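Local coordinates for purine nucleoside phosphorylase (Caulobacter vibrioides, PDB 1XFJ), which probably phosphorolyses purine nucleosides such as inosine and S-methyl-5'-thioadenosine and deaminates adenosine, at residues A[176-181]-A[202-207]. Numbering follows the deposited sequence.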
loop_
_atom_site.group_PDB
_atom_site.type_symbol
_atom_site.label_atom_id
_atom_site.label_comp_id
_atom_site.label_asym_id
_atom_site.label_seq_id
_atom_site.Cartn_x
_atom_site.Cartn_y
_atom_site.Cartn_z
ATOM N N LEU A 176 5.349 -15.256 -19.021
ATOM C CA LEU A 176 4.215 -16.136 -19.282
ATOM C C LEU A 176 3.782 -17.004 -18.101
ATOM O O LEU A 176 2.615 -17.379 -18.000
ATOM C CB LEU A 176 4.514 -17.021 -20.495
ATOM C CG LEU A 176 4.736 -16.290 -21.824
ATOM C CD1 LEU A 176 5.096 -17.294 -22.907
ATOM C CD2 LEU A 176 3.480 -15.521 -22.214
ATOM N N GLU A 177 4.711 -17.336 -17.210
ATOM C CA GLU A 177 4.352 -18.145 -16.051
ATOM C C GLU A 177 3.466 -17.294 -15.145
ATOM O O GLU A 177 2.557 -17.801 -14.487
ATOM C CB GLU A 177 5.606 -18.589 -15.292
ATOM C CG GLU A 177 6.410 -17.454 -14.669
ATOM C CD GLU A 177 6.919 -16.455 -15.695
ATOM O OE1 GLU A 177 7.616 -16.874 -16.645
ATOM O OE2 GLU A 177 6.620 -15.250 -15.549
ATOM N N PHE A 178 3.744 -15.992 -15.132
ATOM C CA PHE A 178 2.995 -15.018 -14.340
ATOM C C PHE A 178 1.596 -14.905 -14.938
ATOM O O PHE A 178 0.591 -15.001 -14.233
ATOM C CB PHE A 178 3.697 -13.658 -14.405
ATOM C CG PHE A 178 3.102 -12.611 -13.502
ATOM C CD1 PHE A 178 3.676 -12.332 -12.265
ATOM C CD2 PHE A 178 1.990 -11.877 -13.904
ATOM C CE1 PHE A 178 3.154 -11.332 -11.443
ATOM C CE2 PHE A 178 1.460 -10.877 -13.094
ATOM C CZ PHE A 178 2.046 -10.602 -11.858
ATOM N N LEU A 179 1.547 -14.698 -16.250
ATOM C CA LEU A 179 0.283 -14.586 -16.975
ATOM C C LEU A 179 -0.597 -15.806 -16.736
ATOM O O LEU A 179 -1.766 -15.695 -16.362
ATOM C CB LEU A 179 0.551 -14.468 -18.478
ATOM C CG LEU A 179 -0.691 -14.709 -19.342
ATOM C CD1 LEU A 179 -1.664 -13.557 -19.154
ATOM C CD2 LEU A 179 -0.293 -14.852 -20.801
ATOM N N HIS A 180 -0.020 -16.978 -16.962
ATOM C CA HIS A 180 -0.752 -18.222 -16.802
ATOM C C HIS A 180 -1.214 -18.461 -15.370
ATOM O O HIS A 180 -2.294 -19.007 -15.151
ATOM C CB HIS A 180 0.104 -19.377 -17.316
ATOM C CG HIS A 180 0.406 -19.282 -18.781
ATOM N ND1 HIS A 180 1.487 -19.908 -19.364
ATOM C CD2 HIS A 180 -0.226 -18.619 -19.779
ATOM C CE1 HIS A 180 1.511 -19.631 -20.655
ATOM N NE2 HIS A 180 0.482 -18.851 -20.934
ATOM N N ARG A 181 -0.414 -18.039 -14.395
ATOM C CA ARG A 181 -0.794 -18.216 -12.996
ATOM C C ARG A 181 -2.094 -17.462 -12.730
ATOM O O ARG A 181 -3.020 -17.996 -12.122
ATOM C CB ARG A 181 0.302 -17.691 -12.064
ATOM C CG ARG A 181 -0.016 -17.884 -10.587
ATOM C CD ARG A 181 1.059 -17.295 -9.684
ATOM N NE ARG A 181 2.361 -17.927 -9.884
ATOM C CZ ARG A 181 3.417 -17.316 -10.413
ATOM N NH1 ARG A 181 3.333 -16.049 -10.800
ATOM N NH2 ARG A 181 4.560 -17.974 -10.555
ATOM N N ARG A 202 4.310 -9.697 -21.205
ATOM C CA ARG A 202 3.015 -9.042 -21.106
ATOM C C ARG A 202 3.185 -7.908 -20.109
ATOM O O ARG A 202 4.123 -7.916 -19.317
ATOM C CB ARG A 202 1.956 -9.999 -20.550
ATOM C CG ARG A 202 1.660 -11.220 -21.396
ATOM C CD ARG A 202 0.803 -10.875 -22.600
ATOM N NE ARG A 202 0.347 -12.085 -23.275
ATOM C CZ ARG A 202 1.140 -12.910 -23.953
ATOM N NH1 ARG A 202 2.436 -12.653 -24.058
ATOM N NH2 ARG A 202 0.639 -14.005 -24.512
ATOM N N PHE A 203 2.290 -6.927 -20.164
ATOM C CA PHE A 203 2.304 -5.833 -19.201
ATOM C C PHE A 203 1.088 -6.107 -18.328
ATOM O O PHE A 203 -0.014 -6.324 -18.838
ATOM C CB PHE A 203 2.162 -4.472 -19.889
ATOM C CG PHE A 203 3.462 -3.903 -20.390
ATOM C CD1 PHE A 203 4.460 -3.521 -19.496
ATOM C CD2 PHE A 203 3.690 -3.753 -21.753
ATOM C CE1 PHE A 203 5.669 -2.996 -19.957
ATOM C CE2 PHE A 203 4.893 -3.229 -22.225
ATOM C CZ PHE A 203 5.884 -2.851 -21.325
ATOM N N PHE A 204 1.289 -6.120 -17.017
ATOM C CA PHE A 204 0.204 -6.385 -16.084
ATOM C C PHE A 204 -0.295 -5.085 -15.473
ATOM O O PHE A 204 0.496 -4.238 -15.058
ATOM C CB PHE A 204 0.687 -7.327 -14.979
ATOM C CG PHE A 204 -0.358 -7.650 -13.946
ATOM C CD1 PHE A 204 -1.586 -8.188 -14.317
ATOM C CD2 PHE A 204 -0.093 -7.457 -12.591
ATOM C CE1 PHE A 204 -2.531 -8.531 -13.356
ATOM C CE2 PHE A 204 -1.034 -7.799 -11.623
ATOM C CZ PHE A 204 -2.254 -8.337 -12.006
ATOM N N ASP A 205 -1.616 -4.937 -15.435
ATOM C CA ASP A 205 -2.245 -3.747 -14.872
ATOM C C ASP A 205 -2.621 -4.051 -13.423
ATOM O O ASP A 205 -3.752 -4.431 -13.129
ATOM C CB ASP A 205 -3.501 -3.394 -15.678
ATOM C CG ASP A 205 -4.009 -1.994 -15.386
ATOM O OD1 ASP A 205 -3.715 -1.474 -14.289
ATOM O OD2 ASP A 205 -4.712 -1.418 -16.250
ATOM N N LEU A 206 -1.660 -3.882 -12.518
ATOM C CA LEU A 206 -1.883 -4.150 -11.103
ATOM C C LEU A 206 -2.994 -3.306 -10.481
ATOM O O LEU A 206 -3.912 -3.844 -9.863
ATOM C CB LEU A 206 -0.578 -3.945 -10.322
ATOM C CG LEU A 206 -0.633 -4.231 -8.820
ATOM C CD1 LEU A 206 -0.966 -5.691 -8.573
ATOM C CD2 LEU A 206 0.711 -3.884 -8.200
ATOM N N PRO A 207 -2.930 -1.971 -10.627
ATOM C CA PRO A 207 -3.999 -1.172 -10.023
ATOM C C PRO A 207 -5.395 -1.574 -10.498
ATOM O O PRO A 207 -6.336 -1.610 -9.709
ATOM C CB PRO A 207 -3.620 0.263 -10.400
ATOM C CG PRO A 207 -2.821 0.096 -11.659
ATOM C CD PRO A 207 -1.979 -1.116 -11.354
#
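Arg202 meets Leu176 and Leu179 where helix 176-185 packs across a small three-stranded antiparallel sheet, in a helix-on-sheet layer at the periphery of the YfiH/LACC1-type fold. Strand 201-204 is the middle strand of that sheet, flanked by 173-175, which runs straight into the helix, and by 193-195. The short helix and strand segments pass 9.4 Å apart, axis to axis, at 53°. The Arg202 side chain starts with CG beside its backbone N and then bends at chi2 (-76°), which carries the guanidinium across to the first turn of the helix. Two leucine methyls lie over one face of that flat group: Leu176 CD2 is 3.6 Å from Arg202 NH1, and Leu179 CD2 sits 3.8 Å from Arg202 NE. One face of the charged group is thus covered by hydrocarbon, while NH1 donates to the carbonyl oxygen of Glu199, a bond that helps fix the group's rotation. Two residues on, Phe204 points to the same layer, its CG anti to the backbone N. Its ring receives the edge of Phe178 in an edge-to-face pair, with centroids 5.3 Å apart and planes at 66°; offset toward the rim, Phe178 CE2 comes within 3.8 Å of Phe204 CD2. Phe182, one helical turn beyond Phe178, meets both rings, and Phe193 of the neighbouring strand also touches both, making a buried aromatic cluster between helix and sheet; Trp134 adds a further edge-to-face partner for Phe178. At Asp205 the strand gives way to helix 206-216: Asp205 is the N-cap residue, its OD1 accepting from Ala208 N. Leu206 then begins the new helix, and on the ring face opposite Phe178 its backbone N lies 3.9 Å above the plane of the Phe204 ring, toward the rim.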